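Local coordinates for protein FI20010p1 (Drosophila melanogaster, PDB 7CFB) that probably takes part in assembling the piRNA amplification complex for gene silencing, through an extended Tudor domain, at residues K78-Q83 against M218-E223. Numbering follows the deposited sequence.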
loop_
_atom_site.group_PDB
_atom_site.type_symbol
_atom_site.label_atom_id
_atom_site.label_comp_id
_atom_site.label_asym_id
_atom_site.label_seq_id
_atom_site.Cartn_x
_atom_site.Cartn_y
_atom_site.Cartn_z
ATOM N N LYS A 78 -7.275 11.573 2.901
ATOM C CA LYS A 78 -8.285 11.942 3.916
ATOM C C LYS A 78 -8.684 10.714 4.731
ATOM O O LYS A 78 -8.848 10.852 5.910
ATOM C CB LYS A 78 -9.501 12.583 3.261
ATOM C CG LYS A 78 -9.379 14.051 2.923
ATOM C CD LYS A 78 -10.712 14.601 2.483
ATOM C CE LYS A 78 -10.650 15.897 1.708
ATOM N NZ LYS A 78 -9.564 16.785 2.175
ATOM N N VAL A 79 -8.878 9.569 4.096
ATOM C CA VAL A 79 -9.213 8.320 4.836
ATOM C C VAL A 79 -8.035 7.928 5.727
ATOM O O VAL A 79 -8.244 7.583 6.855
ATOM C CB VAL A 79 -9.544 7.173 3.877
ATOM C CG1 VAL A 79 -9.473 5.822 4.566
ATOM C CG2 VAL A 79 -10.886 7.374 3.224
ATOM N N LEU A 80 -6.829 8.050 5.204
ATOM C CA LEU A 80 -5.634 7.614 5.946
ATOM C C LEU A 80 -5.472 8.405 7.241
ATOM O O LEU A 80 -5.251 7.804 8.235
ATOM C CB LEU A 80 -4.408 7.723 5.049
ATOM C CG LEU A 80 -3.217 6.933 5.552
ATOM C CD1 LEU A 80 -2.473 6.273 4.417
ATOM C CD2 LEU A 80 -2.299 7.809 6.367
ATOM N N GLN A 81 -5.747 9.696 7.211
ATOM C CA GLN A 81 -5.577 10.589 8.384
ATOM C C GLN A 81 -6.855 10.669 9.231
ATOM O O GLN A 81 -6.963 11.576 10.026
ATOM C CB GLN A 81 -5.013 11.921 7.924
ATOM C CG GLN A 81 -3.595 11.795 7.429
ATOM C CD GLN A 81 -3.135 13.070 6.786
ATOM O OE1 GLN A 81 -2.350 13.804 7.344
ATOM N NE2 GLN A 81 -3.640 13.342 5.604
ATOM N N ARG A 82 -7.812 9.786 8.975
ATOM C CA ARG A 82 -9.077 9.660 9.727
ATOM C C ARG A 82 -9.883 10.953 9.644
ATOM O O ARG A 82 -10.481 11.300 10.616
ATOM C CB ARG A 82 -8.799 9.199 11.160
ATOM C CG ARG A 82 -8.227 7.798 11.249
ATOM C CD ARG A 82 -8.565 7.046 12.507
ATOM N NE ARG A 82 -9.911 6.540 12.479
ATOM C CZ ARG A 82 -10.502 5.932 13.484
ATOM N NH1 ARG A 82 -9.853 5.740 14.610
ATOM N NH2 ARG A 82 -11.731 5.492 13.352
ATOM N N GLN A 83 -9.860 11.613 8.493
ATOM C CA GLN A 83 -10.609 12.860 8.255
ATOM C C GLN A 83 -11.973 12.538 7.644
ATOM O O GLN A 83 -12.699 13.464 7.412
ATOM C CB GLN A 83 -9.784 13.824 7.404
ATOM C CG GLN A 83 -8.514 14.297 8.080
ATOM C CD GLN A 83 -7.608 15.071 7.160
ATOM O OE1 GLN A 83 -7.848 15.195 5.978
ATOM N NE2 GLN A 83 -6.523 15.578 7.695
ATOM N N MET A 218 3.731 16.138 3.727
ATOM C CA MET A 218 4.816 15.715 4.643
ATOM C C MET A 218 4.217 15.267 5.979
ATOM O O MET A 218 4.731 14.337 6.571
ATOM C CB MET A 218 5.830 16.833 4.851
ATOM C CG MET A 218 6.505 17.231 3.575
ATOM S SD MET A 218 7.718 16.023 3.046
ATOM C CE MET A 218 8.964 16.241 4.308
ATOM N N ALA A 219 3.170 15.945 6.438
ATOM C CA ALA A 219 2.518 15.552 7.696
ATOM C C ALA A 219 1.928 14.154 7.535
ATOM O O ALA A 219 2.052 13.350 8.434
ATOM C CB ALA A 219 1.463 16.554 8.048
ATOM N N MET A 220 1.313 13.887 6.397
ATOM C CA MET A 220 0.745 12.546 6.183
ATOM C C MET A 220 1.862 11.498 6.185
ATOM O O MET A 220 1.664 10.459 6.741
ATOM C CB MET A 220 0.007 12.492 4.857
ATOM C CG MET A 220 -0.678 11.209 4.698
ATOM S SD MET A 220 -1.231 11.020 3.071
ATOM C CE MET A 220 0.284 10.904 2.142
ATOM N N LEU A 221 3.000 11.801 5.581
ATOM C CA LEU A 221 4.104 10.821 5.532
ATOM C C LEU A 221 4.612 10.504 6.942
ATOM O O LEU A 221 4.967 9.374 7.168
ATOM C CB LEU A 221 5.180 11.308 4.571
ATOM C CG LEU A 221 4.852 11.144 3.093
ATOM C CD1 LEU A 221 6.119 11.192 2.282
ATOM C CD2 LEU A 221 4.114 9.848 2.849
ATOM N N ASN A 222 4.659 11.487 7.832
ATOM C CA ASN A 222 5.042 11.227 9.238
ATOM C C ASN A 222 4.023 10.276 9.863
ATOM O O ASN A 222 4.429 9.385 10.544
ATOM C CB ASN A 222 5.147 12.523 10.033
ATOM C CG ASN A 222 6.337 13.361 9.621
ATOM O OD1 ASN A 222 7.311 12.839 9.095
ATOM N ND2 ASN A 222 6.272 14.657 9.864
ATOM N N GLU A 223 2.740 10.468 9.609
ATOM C CA GLU A 223 1.687 9.585 10.166
ATOM C C GLU A 223 1.862 8.168 9.597
ATOM O O GLU A 223 1.638 7.207 10.318
ATOM C CB GLU A 223 0.307 10.183 9.898
ATOM C CG GLU A 223 -0.401 10.707 11.138
ATOM C CD GLU A 223 -1.912 10.854 11.028
ATOM O OE1 GLU A 223 -2.648 10.045 11.602
ATOM O OE2 GLU A 223 -2.346 11.777 10.370
HETATM O O HOH W 1 -4.803 12.614 11.538
#
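L80 and Q81 pack against M220 and E223 in a small, mostly van der Waals contact with one water bridge. It joins the C-terminal end of helix 74-80, within the Krimper first Tudor domain, to the side of helix 215-228, far along the chain. A Schellman motif ends the first helix: Q83 N bonds K78 O at 2.9 Å, and R82, at positive phi, sends its N to V79 O.

Q81 carries much of the contact. With CG anti to its carbonyl carbon (chi1 -68°), the extended chain crosses M220 at about a right angle. Its CD lies 3.7 Å from M220 CG, and its OE1 is 3.5 Å from M220 CA. Q81 NE2 also makes a weak hydrogen bond to K77 O in the preceding helix. L80 adds a buried apolar touch, CD2 to M220 CG at 4.1 Å. I108 of strand 108-117 touches both L80 and E223.

E223 comes in obliquely. Its OE2 sits 3.2 Å from the aliphatic Q81 CG, and its carboxylate plane is turned 50° from the Q81 amide plane. A water bridges the main-chain carbonyl of Q81 and the carboxylate of E223, donating to Q81 O at 2.8 Å and to E223 OE2 at 2.8 Å. With an alanine in place of Q81, M220 is likely to lose the amide packed against its CB and CG, and K77 O its weak partner.

The carbonyl is an acceptor, and so is the carboxylate if ionised, as is likely, so the two would not bond each other directly. The water supplies both hydrogens, so it couples the helix end to the second helix through two bonds, beside the apolar touch of L80 on M220.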